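Local coordinates for protein L-amino acid deaminase (Proteus vulgaris, PDB 5I39) that binds flavin-adenine dinucleotide and, as a membrane-bound L-amino acid deaminase of the FAD-dependent oxidoreductase family, probably carries out the oxidative deamination of L-amino acids, at residues 98-101 with 102-106; 330-333 with 334-337; 49-52 with 53-56. All blocks are in the same frame, centred on the assembly; numbering follows the deposited sequence.

Interaction 1: 98-101 with 102-106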
ATOM      1  N   LEU A  98     -13.555   0.572  -0.539  1.00  8.04           N
ATOM      2  CA  LEU A  98     -13.506   1.895  -1.166  1.00  8.26           C
ATOM      3  C   LEU A  98     -12.130   2.192  -1.773  1.00  7.86           C
ATOM      4  O   LEU A  98     -12.040   2.854  -2.801  1.00  8.06           O
ATOM      5  CB  LEU A  98     -13.895   2.996  -0.171  1.00  9.50           C
ATOM      6  CG  LEU A  98     -15.387   3.239   0.072  1.00 11.46           C
ATOM      7  CD1 LEU A  98     -16.111   2.009   0.589  1.00 12.10           C
ATOM      8  CD2 LEU A  98     -15.554   4.398   1.039  1.00 13.16           C
ATOM      9  N   GLY A  99     -11.065   1.716  -1.137  1.00  7.74           N
ATOM     10  CA  GLY A  99      -9.721   1.875  -1.687  1.00  7.73           C
ATOM     11  C   GLY A  99      -9.607   1.292  -3.085  1.00  7.60           C
ATOM     12  O   GLY A  99      -9.128   1.954  -4.006  1.00  7.70           O
ATOM     13  N   LYS A 100     -10.073   0.057  -3.248  1.00  7.48           N
ATOM     14  CA  LYS A 100     -10.103  -0.579  -4.568  1.00  7.46           C
ATOM     15  C   LYS A 100     -10.939   0.221  -5.567  1.00  7.66           C
ATOM     16  O   LYS A 100     -10.541   0.407  -6.710  1.00  7.76           O
ATOM     17  CB  LYS A 100     -10.687  -1.983  -4.476  1.00  7.75           C
ATOM     18  CG  LYS A 100      -9.795  -3.011  -3.799  1.00  8.12           C
ATOM     19  CD  LYS A 100     -10.592  -4.209  -3.299  1.00  9.15           C
ATOM     20  CE  LYS A 100     -11.425  -4.854  -4.393  1.00  8.99           C
ATOM     21  NZ  LYS A 100     -12.240  -5.951  -3.819  1.00  8.90           N
ATOM     22  N   HIS A 101     -12.107   0.680  -5.123  1.00  7.88           N
ATOM     23  CA  HIS A 101     -13.006   1.461  -5.972  1.00  8.68           C
ATOM     24  C   HIS A 101     -12.315   2.721  -6.499  1.00  8.15           C
ATOM     25  O   HIS A 101     -12.455   3.084  -7.668  1.00  8.15           O
ATOM     26  CB  HIS A 101     -14.253   1.825  -5.171  1.00 11.07           C
ATOM     27  CG  HIS A 101     -15.288   2.564  -5.951  1.00 15.06           C
ATOM     28  ND1 HIS A 101     -15.565   3.896  -5.738  1.00 18.23           N
ATOM     29  CD2 HIS A 101     -16.117   2.157  -6.935  1.00 17.89           C
ATOM     30  CE1 HIS A 101     -16.523   4.279  -6.563  1.00 19.09           C
ATOM     31  NE2 HIS A 101     -16.876   3.241  -7.300  1.00 19.05           N
ATOM     32  N   ARG A 102     -11.555   3.379  -5.635  1.00  7.93           N
ATOM     33  CA  ARG A 102     -10.790   4.558  -6.021  1.00  8.03           C
ATOM     34  C   ARG A 102      -9.593   4.211  -6.895  1.00  7.39           C
ATOM     35  O   ARG A 102      -9.283   4.946  -7.831  1.00  7.27           O
ATOM     36  CB  ARG A 102     -10.385   5.331  -4.782  1.00  9.26           C
ATOM     37  CG  ARG A 102     -11.626   5.901  -4.132  1.00 10.97           C
ATOM     38  CD  ARG A 102     -11.345   6.600  -2.849  1.00 12.78           C
ATOM     39  NE  ARG A 102     -12.585   7.079  -2.253  1.00 14.17           N
ATOM     40  CZ  ARG A 102     -12.647   7.994  -1.296  1.00 14.19           C
ATOM     41  NH1 ARG A 102     -11.531   8.547  -0.816  1.00 13.34           N
ATOM     42  NH2 ARG A 102     -13.829   8.364  -0.816  1.00 15.28           N
ATOM     43  N   TRP A 103      -8.936   3.087  -6.633  1.00  6.99           N
ATOM     44  CA  TRP A 103      -7.904   2.623  -7.557  1.00  7.14           C
ATOM     45  C   TRP A 103      -8.469   2.340  -8.948  1.00  7.20           C
ATOM     46  O   TRP A 103      -7.805   2.626  -9.942  1.00  7.29           O
ATOM     47  CB  TRP A 103      -7.148   1.413  -7.013  1.00  7.28           C
ATOM     48  CG  TRP A 103      -6.026   1.815  -6.108  1.00  7.30           C
ATOM     49  CD1 TRP A 103      -5.984   1.727  -4.743  1.00  7.54           C
ATOM     50  CD2 TRP A 103      -4.786   2.411  -6.510  1.00  7.60           C
ATOM     51  NE1 TRP A 103      -4.793   2.223  -4.276  1.00  7.49           N
ATOM     52  CE2 TRP A 103      -4.036   2.647  -5.338  1.00  7.56           C
ATOM     53  CE3 TRP A 103      -4.230   2.755  -7.752  1.00  8.13           C
ATOM     54  CZ2 TRP A 103      -2.759   3.218  -5.369  1.00  8.11           C
ATOM     55  CZ3 TRP A 103      -2.960   3.316  -7.782  1.00  8.38           C
ATOM     56  CH2 TRP A 103      -2.239   3.543  -6.597  1.00  8.52           C
ATOM     57  N   ARG A 104      -9.701   1.842  -9.027  1.00  7.33           N
ATOM     58  CA  ARG A 104     -10.362   1.656 -10.327  1.00  7.58           C
ATOM     59  C   ARG A 104     -10.598   2.962 -11.097  1.00  7.96           C
ATOM     60  O   ARG A 104     -10.809   2.931 -12.301  1.00  8.94           O
ATOM     61  CB  ARG A 104     -11.679   0.893 -10.169  1.00  7.66           C
ATOM     62  CG  ARG A 104     -11.489  -0.573  -9.828  1.00  8.00           C
ATOM     63  CD  ARG A 104     -12.782  -1.352  -9.919  1.00  8.57           C
ATOM     64  NE  ARG A 104     -13.728  -1.093  -8.829  1.00  8.66           N
ATOM     65  CZ  ARG A 104     -13.788  -1.758  -7.674  1.00  8.92           C
ATOM     66  NH1 ARG A 104     -12.901  -2.699  -7.375  1.00  9.03           N
ATOM     67  NH2 ARG A 104     -14.742  -1.459  -6.802  1.00  9.76           N
ATOM     68  N   GLU A 105     -10.591   4.091 -10.394  1.00  7.80           N
ATOM     69  CA  GLU A 105     -10.661   5.416 -11.008  1.00  8.08           C
ATOM     70  C   GLU A 105      -9.295   6.029 -11.325  1.00  7.84           C
ATOM     71  O   GLU A 105      -9.235   7.097 -11.934  1.00  8.04           O
ATOM     72  CB  GLU A 105     -11.391   6.374 -10.056  1.00  8.55           C
ATOM     73  CG  GLU A 105     -12.813   5.956  -9.700  1.00  9.29           C
ATOM     74  CD  GLU A 105     -13.426   6.738  -8.549  1.00 10.33           C
ATOM     75  OE1 GLU A 105     -12.696   7.385  -7.779  1.00 10.86           O
ATOM     76  OE2 GLU A 105     -14.659   6.682  -8.403  1.00 11.69           O
HETATM   77  N   MSE A 106      -8.199   5.394 -10.913  1.00  7.60           N
HETATM   78  CA  MSE A 106      -6.909   6.094 -10.834  1.00  7.69           C
HETATM   79  C   MSE A 106      -6.275   6.372 -12.173  1.00  7.50           C
HETATM   80  O   MSE A 106      -5.751   7.465 -12.377  1.00  7.83           O
HETATM   81  CB  MSE A 106      -5.921   5.345  -9.942  1.00  7.93           C
HETATM   82  CG  MSE A 106      -4.791   6.248  -9.438  1.00  8.72           C
HETATM   83 SE   MSE A 106      -5.400   7.562  -8.112  1.00 10.60          SE
HETATM   84  CE  MSE A 106      -5.707   6.285  -6.643  1.00 11.23           C
TER
HETATM   85  O   HOH W   1     -14.870   5.403  -2.993  1.00 31.23           O
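W103 meets the carbonyl of G99 through both backbone and ring on the packed side of this helix turn: its backbone N donates to G99 O at 2.9 Å, and its ring carbon CD1 comes within 3.2 Å of the same oxygen. The indole is well enclosed. The CE methyl of M106, a selenomethionine, lies over the centre of one ring face, 3.9 Å above the plane, F184 meets the ring edge-to-face, and NE1 donates to the carbonyl of M377. Here helix 90-103 runs out beside helix 376-392, with P381 touching both W103 and M106, and the nearest atoms of the W103 side chain and the bound FAD are about 7 Å apart. Two more i to i+4 bonds accompany it, R102 N to L98 O and R104 N to K100 O.

The side formed by H101, R102, R104 and E105 is looser and partly open to solvent. R104 bends back at chi3 (-73°), which lays one face of its guanidinium over the backbone, with CA of H101 3.4 Å above the plane. NH2 reaches the edge of the H101 ring in its plane, the two planes being 73° apart. NZ of the buried K100 and R104 NH1 approach to 4.9 Å, but D180 forms salt bridges with both, and E178 takes K100 as well, so the like charges are probably well compensated. R102 runs extended from CG to NE, and one water accepts from R102 NE and also bonds H101 ND1, at 3.2 Å; at the end of the chain R102 NH1 makes a salt bridge with E385. The exposed E105 brings OE2 to 3.6 Å from H101 CE1.

Interaction 2: 330-333 with 334-337; sequences AEFP and AFKE
F332 O takes the backbone N-H of F335 at 3.0 Å in a nearly straight bond (170° at the hydrogen), and one residue on P333 O takes that of K336 at 2.9 Å, so two i to i+3 bonds wind the chain tightly. The second is the more bent at its acceptor: K336 N stands above the carbonyl plane of P333, with a C=O...N angle of 119°.

Between the side chains the contact is a meeting of two phenylalanines. CB of F332 lies against the CD2-CE2 bond of the F335 ring, 3.6 Å from CD2 and 3.7 Å from CE2, while CD2 also comes to 3.5 Å from F332 O. It is thus the root of the F332 side chain that touches, and its ring leads off elsewhere. In F335, CG is anti to the carbonyl carbon (chi1 -61°), which brings the CD2-CE2 side of the ring back to F332 CB. Both rings reach F285, which meets each of them edge-to-face; Y293 adds a further edge-to-face partner for F335. These two phenylalanines are buried.

P333 and K336 are exposed. CB of K336 sits 3.2 Å from P333 O, but the lysine chain then leads away. A334 is partly exposed, its methyl touching T271 and its carbonyl accepting from S269 OG.

F332 is where the chain leaves helical geometry after helix 318-331, and the proline that follows starts a short 3-10 turn. The arrangement is a helix-to-strand connection leading toward strand 340-350, with its two aromatic residues turned inward onto the strands of the large mixed sheet.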
ATOM      1  N   ALA A 330       6.892 -26.445  -9.858  1.00 12.44           N
ATOM      2  CA  ALA A 330       6.308 -27.785  -9.748  1.00 13.30           C
ATOM      3  C   ALA A 330       4.781 -27.737  -9.860  1.00 13.09           C
ATOM      4  O   ALA A 330       4.176 -28.590 -10.501  1.00 14.11           O
ATOM      5  CB  ALA A 330       6.719 -28.446  -8.444  1.00 13.87           C
ATOM      6  N   GLU A 331       4.168 -26.727  -9.248  1.00 12.75           N
ATOM      7  CA  GLU A 331       2.714 -26.578  -9.285  1.00 12.59           C
ATOM      8  C   GLU A 331       2.216 -26.005 -10.613  1.00 12.17           C
ATOM      9  O   GLU A 331       1.144 -26.383 -11.085  1.00 12.57           O
ATOM     10  CB  GLU A 331       2.231 -25.726  -8.111  1.00 12.62           C
ATOM     11  CG  GLU A 331       0.713 -25.589  -7.992  1.00 12.80           C
ATOM     12  CD  GLU A 331      -0.027 -26.917  -7.952  1.00 13.75           C
ATOM     13  OE1 GLU A 331       0.502 -27.899  -7.385  1.00 15.04           O
ATOM     14  OE2 GLU A 331      -1.149 -26.983  -8.495  1.00 13.75           O
ATOM     15  N   PHE A 332       2.990 -25.088 -11.192  1.00 11.94           N
ATOM     16  CA  PHE A 332       2.676 -24.476 -12.484  1.00 12.22           C
ATOM     17  C   PHE A 332       3.900 -24.565 -13.397  1.00 12.56           C
ATOM     18  O   PHE A 332       4.712 -23.636 -13.442  1.00 12.81           O
ATOM     19  CB  PHE A 332       2.245 -23.019 -12.294  1.00 12.05           C
ATOM     20  CG  PHE A 332       0.847 -22.870 -11.771  1.00 12.40           C
ATOM     21  CD1 PHE A 332      -0.236 -22.860 -12.645  1.00 12.83           C
ATOM     22  CD2 PHE A 332       0.606 -22.749 -10.407  1.00 12.53           C
ATOM     23  CE1 PHE A 332      -1.531 -22.728 -12.167  1.00 13.25           C
ATOM     24  CE2 PHE A 332      -0.688 -22.621  -9.925  1.00 12.81           C
ATOM     25  CZ  PHE A 332      -1.757 -22.611 -10.806  1.00 13.28           C
ATOM     26  N   PRO A 333       4.038 -25.693 -14.131  1.00 13.21           N
ATOM     27  CA  PRO A 333       5.163 -25.877 -15.061  1.00 13.35           C
ATOM     28  C   PRO A 333       5.290 -24.813 -16.152  1.00 13.66           C
ATOM     29  O   PRO A 333       6.354 -24.689 -16.752  1.00 14.42           O
ATOM     30  CB  PRO A 333       4.893 -27.259 -15.667  1.00 13.84           C
ATOM     31  CG  PRO A 333       4.106 -27.975 -14.625  1.00 14.50           C
ATOM     32  CD  PRO A 333       3.230 -26.924 -14.016  1.00 13.62           C
ATOM     33  N   ALA A 334       4.232 -24.032 -16.383  1.00 13.71           N
ATOM     34  CA  ALA A 334       4.323 -22.823 -17.210  1.00 14.17           C
ATOM     35  C   ALA A 334       5.471 -21.883 -16.815  1.00 13.84           C
ATOM     36  O   ALA A 334       5.981 -21.164 -17.666  1.00 14.99           O
ATOM     37  CB  ALA A 334       3.005 -22.064 -17.178  1.00 15.20           C
ATOM     38  N   PHE A 335       5.861 -21.884 -15.536  1.00 13.49           N
ATOM     39  CA  PHE A 335       6.971 -21.052 -15.048  1.00 13.66           C
ATOM     40  C   PHE A 335       8.350 -21.725 -15.096  1.00 14.29           C
ATOM     41  O   PHE A 335       9.334 -21.112 -14.684  1.00 14.35           O
ATOM     42  CB  PHE A 335       6.701 -20.600 -13.606  1.00 13.09           C
ATOM     43  CG  PHE A 335       5.461 -19.763 -13.447  1.00 12.80           C
ATOM     44  CD1 PHE A 335       5.361 -18.517 -14.056  1.00 13.39           C
ATOM     45  CD2 PHE A 335       4.397 -20.213 -12.672  1.00 13.05           C
ATOM     46  CE1 PHE A 335       4.220 -17.740 -13.902  1.00 13.27           C
ATOM     47  CE2 PHE A 335       3.254 -19.441 -12.513  1.00 12.91           C
ATOM     48  CZ  PHE A 335       3.167 -18.202 -13.128  1.00 13.26           C
ATOM     49  N   LYS A 336       8.440 -22.956 -15.603  1.00 15.06           N
ATOM     50  CA  LYS A 336       9.696 -23.726 -15.574  1.00 16.84           C
ATOM     51  C   LYS A 336      10.898 -22.980 -16.167  1.00 17.14           C
ATOM     52  O   LYS A 336      11.998 -23.055 -15.618  1.00 18.67           O
ATOM     53  CB  LYS A 336       9.513 -25.077 -16.280  1.00 18.03           C
ATOM     54  CG  LYS A 336      10.730 -25.998 -16.272  1.00 20.27           C
ATOM     55  CD  LYS A 336      11.173 -26.362 -14.867  1.00 21.37           C
ATOM     56  CE  LYS A 336      12.305 -27.371 -14.892  1.00 22.90           C
ATOM     57  NZ  LYS A 336      12.581 -27.888 -13.539  1.00 12.46           N
ATOM     58  N   GLU A 337      10.681 -22.269 -17.273  1.00 17.37           N
ATOM     59  CA  GLU A 337      11.750 -21.525 -17.957  1.00 18.75           C
ATOM     60  C   GLU A 337      11.824 -20.038 -17.576  1.00 17.90           C
ATOM     61  O   GLU A 337      12.607 -19.293 -18.167  1.00 18.85           O
ATOM     62  CB  GLU A 337      11.599 -21.652 -19.482  1.00 20.58           C
ATOM     63  CG  GLU A 337      11.442 -23.080 -20.003  1.00 23.27           C
ATOM     64  CD  GLU A 337      12.588 -23.999 -19.611  1.00 25.90           C
ATOM     65  OE1 GLU A 337      13.740 -23.524 -19.507  1.00 27.76           O
ATOM     66  OE2 GLU A 337      12.335 -25.207 -19.413  1.00 29.07           O
TER

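Interaction 3: 49-52 with 53-56; sequences GIMT and AINL
A53, first of the second segment, hydrogen-bonds through N to G49 O at 2.9 Å, and its methyl closes to 3.3 Å on the same oxygen. G49 is the last glycine of a GxGxxG pattern, consistent with the Rossmann-type dinucleotide fold, and its nearest approach to the bound FAD is about 5 Å.

I54 comes next, and its N bonds to I50 O at 3.0 Å. CG1 points away from its own carbonyl carbon (chi1 -71°) and is extended beyond, which brings CD1 back along the helix to the preceding turn. It touches CG2 of I50 at 3.9 Å, the two isoleucines passing at a slant. In one of the two modelled conformers of the selenomethionine M51, a chain bent at both chi2 and chi3, SE also lies 4.0 Å from I54 CD1; that contact is less certain.

N55 donates through its backbone to M51 O at 3.1 Å. Its amide end heads elsewhere, and OD1 accepts from R59 NH2 one turn on.

L56 is the last, with N on T52 O. The side chains of L56 and T52 lie alongside, pointing the same way, with L56 CD1 3.9 Å from T52 CG2, and the threonine hydroxyl bonds back to the carbonyl of L48, an FAD-binding residue.

Helix 47-58, in the beta-alpha-beta unit between strands 40-43 and 63-66, is packed on several sides here. A53 and L56 rest on strand 63-66, I50, M51 and I54 meet helix 189-199, and M51, N55 and L56 touch helix 376-392.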
ATOM      1  N   GLY A  49       2.012   9.793   2.191  1.00  7.52           N
ATOM      2  CA  GLY A  49       2.283  11.231   2.115  1.00  7.82           C
ATOM      3  C   GLY A  49       1.867  11.829   0.780  1.00  7.69           C
ATOM      4  O   GLY A  49       1.258  12.902   0.734  1.00  7.88           O
ATOM      5  N   ILE A  50       2.186  11.129  -0.307  1.00  7.63           N
ATOM      6  CA  ILE A  50       1.833  11.591  -1.646  1.00  7.76           C
ATOM      7  C   ILE A  50       0.317  11.691  -1.830  1.00  7.47           C
ATOM      8  O   ILE A  50      -0.188  12.714  -2.307  1.00  7.82           O
ATOM      9  CB  ILE A  50       2.440  10.673  -2.727  1.00  8.19           C
ATOM     10  CG1 ILE A  50       3.966  10.837  -2.769  1.00  8.54           C
ATOM     11  CG2 ILE A  50       1.864  10.982  -4.107  1.00  8.38           C
ATOM     12  CD1 ILE A  50       4.686   9.705  -3.466  1.00  9.09           C
HETATM   13  N   MSE A  51      -0.407  10.636  -1.461  1.00  7.44           N
HETATM   14  CA  MSE A  51      -1.859  10.612  -1.666  0.55  7.43           C
HETATM   15  C   MSE A  51      -2.535  11.637  -0.782  1.00  7.54           C
HETATM   16  O   MSE A  51      -3.485  12.301  -1.211  1.00  7.57           O
HETATM   17  CB  MSE A  51      -2.426   9.211  -1.444  0.55  7.60           C
HETATM   18  CG  MSE A  51      -1.913   8.195  -2.474  0.55  8.14           C
HETATM   19 SE   MSE A  51      -2.311   8.651  -4.337  0.44  9.02          SE
HETATM   20  CE  MSE A  51      -4.254   8.394  -4.194  0.55  9.66           C
ATOM     21  N   THR A  52      -2.054  11.797   0.450  1.00  7.32           N
ATOM     22  CA  THR A  52      -2.606  12.821   1.338  1.00  7.49           C
ATOM     23  C   THR A  52      -2.362  14.222   0.769  1.00  7.42           C
ATOM     24  O   THR A  52      -3.265  15.054   0.779  1.00  7.83           O
ATOM     25  CB  THR A  52      -2.061  12.695   2.771  1.00  7.81           C
ATOM     26  OG1 THR A  52      -2.297  11.369   3.258  1.00  7.95           O
ATOM     27  CG2 THR A  52      -2.768  13.658   3.700  1.00  8.33           C
ATOM     28  N   ALA A  53      -1.155  14.469   0.270  1.00  7.34           N
ATOM     29  CA  ALA A  53      -0.826  15.752  -0.358  1.00  7.73           C
ATOM     30  C   ALA A  53      -1.747  16.077  -1.531  1.00  7.80           C
ATOM     31  O   ALA A  53      -2.244  17.196  -1.644  1.00  8.45           O
ATOM     32  CB  ALA A  53       0.624  15.762  -0.810  1.00  8.01           C
ATOM     33  N   ILE A  54      -1.991  15.094  -2.391  1.00  7.84           N
ATOM     34  CA  ILE A  54      -2.910  15.278  -3.513  1.00  8.06           C
ATOM     35  C   ILE A  54      -4.304  15.682  -3.021  1.00  8.13           C
ATOM     36  O   ILE A  54      -4.917  16.612  -3.551  1.00  8.72           O
ATOM     37  CB  ILE A  54      -3.001  13.996  -4.366  1.00  8.06           C
ATOM     38  CG1 ILE A  54      -1.696  13.790  -5.146  1.00  8.25           C
ATOM     39  CG2 ILE A  54      -4.177  14.052  -5.338  1.00  8.27           C
ATOM     40  CD1 ILE A  54      -1.492  12.376  -5.652  1.00  8.20           C
ATOM     41  N   ASN A  55      -4.795  14.970  -2.012  1.00  7.95           N
ATOM     42  CA  ASN A  55      -6.110  15.253  -1.457  1.00  8.51           C
ATOM     43  C   ASN A  55      -6.202  16.683  -0.903  1.00  8.32           C
ATOM     44  O   ASN A  55      -7.192  17.379  -1.122  1.00  8.75           O
ATOM     45  CB  ASN A  55      -6.436  14.219  -0.382  1.00  8.84           C
ATOM     46  CG  ASN A  55      -7.883  14.270   0.066  1.00  9.58           C
ATOM     47  OD1 ASN A  55      -8.256  15.109   0.875  1.00  9.96           O
ATOM     48  ND2 ASN A  55      -8.702  13.362  -0.451  1.00 11.34           N
ATOM     49  N   LEU A  56      -5.152  17.117  -0.214  1.00  8.05           N
ATOM     50  CA  LEU A  56      -5.116  18.468   0.348  1.00  8.20           C
ATOM     51  C   LEU A  56      -5.061  19.569  -0.712  1.00  8.50           C
ATOM     52  O   LEU A  56      -5.730  20.592  -0.566  1.00  8.91           O
ATOM     53  CB  LEU A  56      -3.940  18.590   1.308  1.00  8.34           C
ATOM     54  CG  LEU A  56      -4.104  17.767   2.587  1.00  8.82           C
ATOM     55  CD1 LEU A  56      -2.757  17.577   3.260  1.00  9.48           C
ATOM     56  CD2 LEU A  56      -5.091  18.413   3.551  1.00  9.53           C
TER

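How the interactions relate
Going from the N terminus, interaction 3 comes first, in helix 47-58 of the FAD-binding beta-alpha-beta unit; interaction 1 follows at the end of helix 90-103, and interaction 2 where helix 318-331 gives way to a turn. Each is local, joining neighbouring turns of chain without closing a long loop, and the three run in series, none nesting or crossing. In one of the two modelled conformers of M51, its CE methyl lies 3.5 Å from that of M106, so interactions 1 and 3 touch; helix 376-392 packs against both, with E385 common to them. Interaction 2 stands apart beside the large mixed sheet, its centre about 33 Å from that of interaction 1 and 41 Å from that of interaction 3.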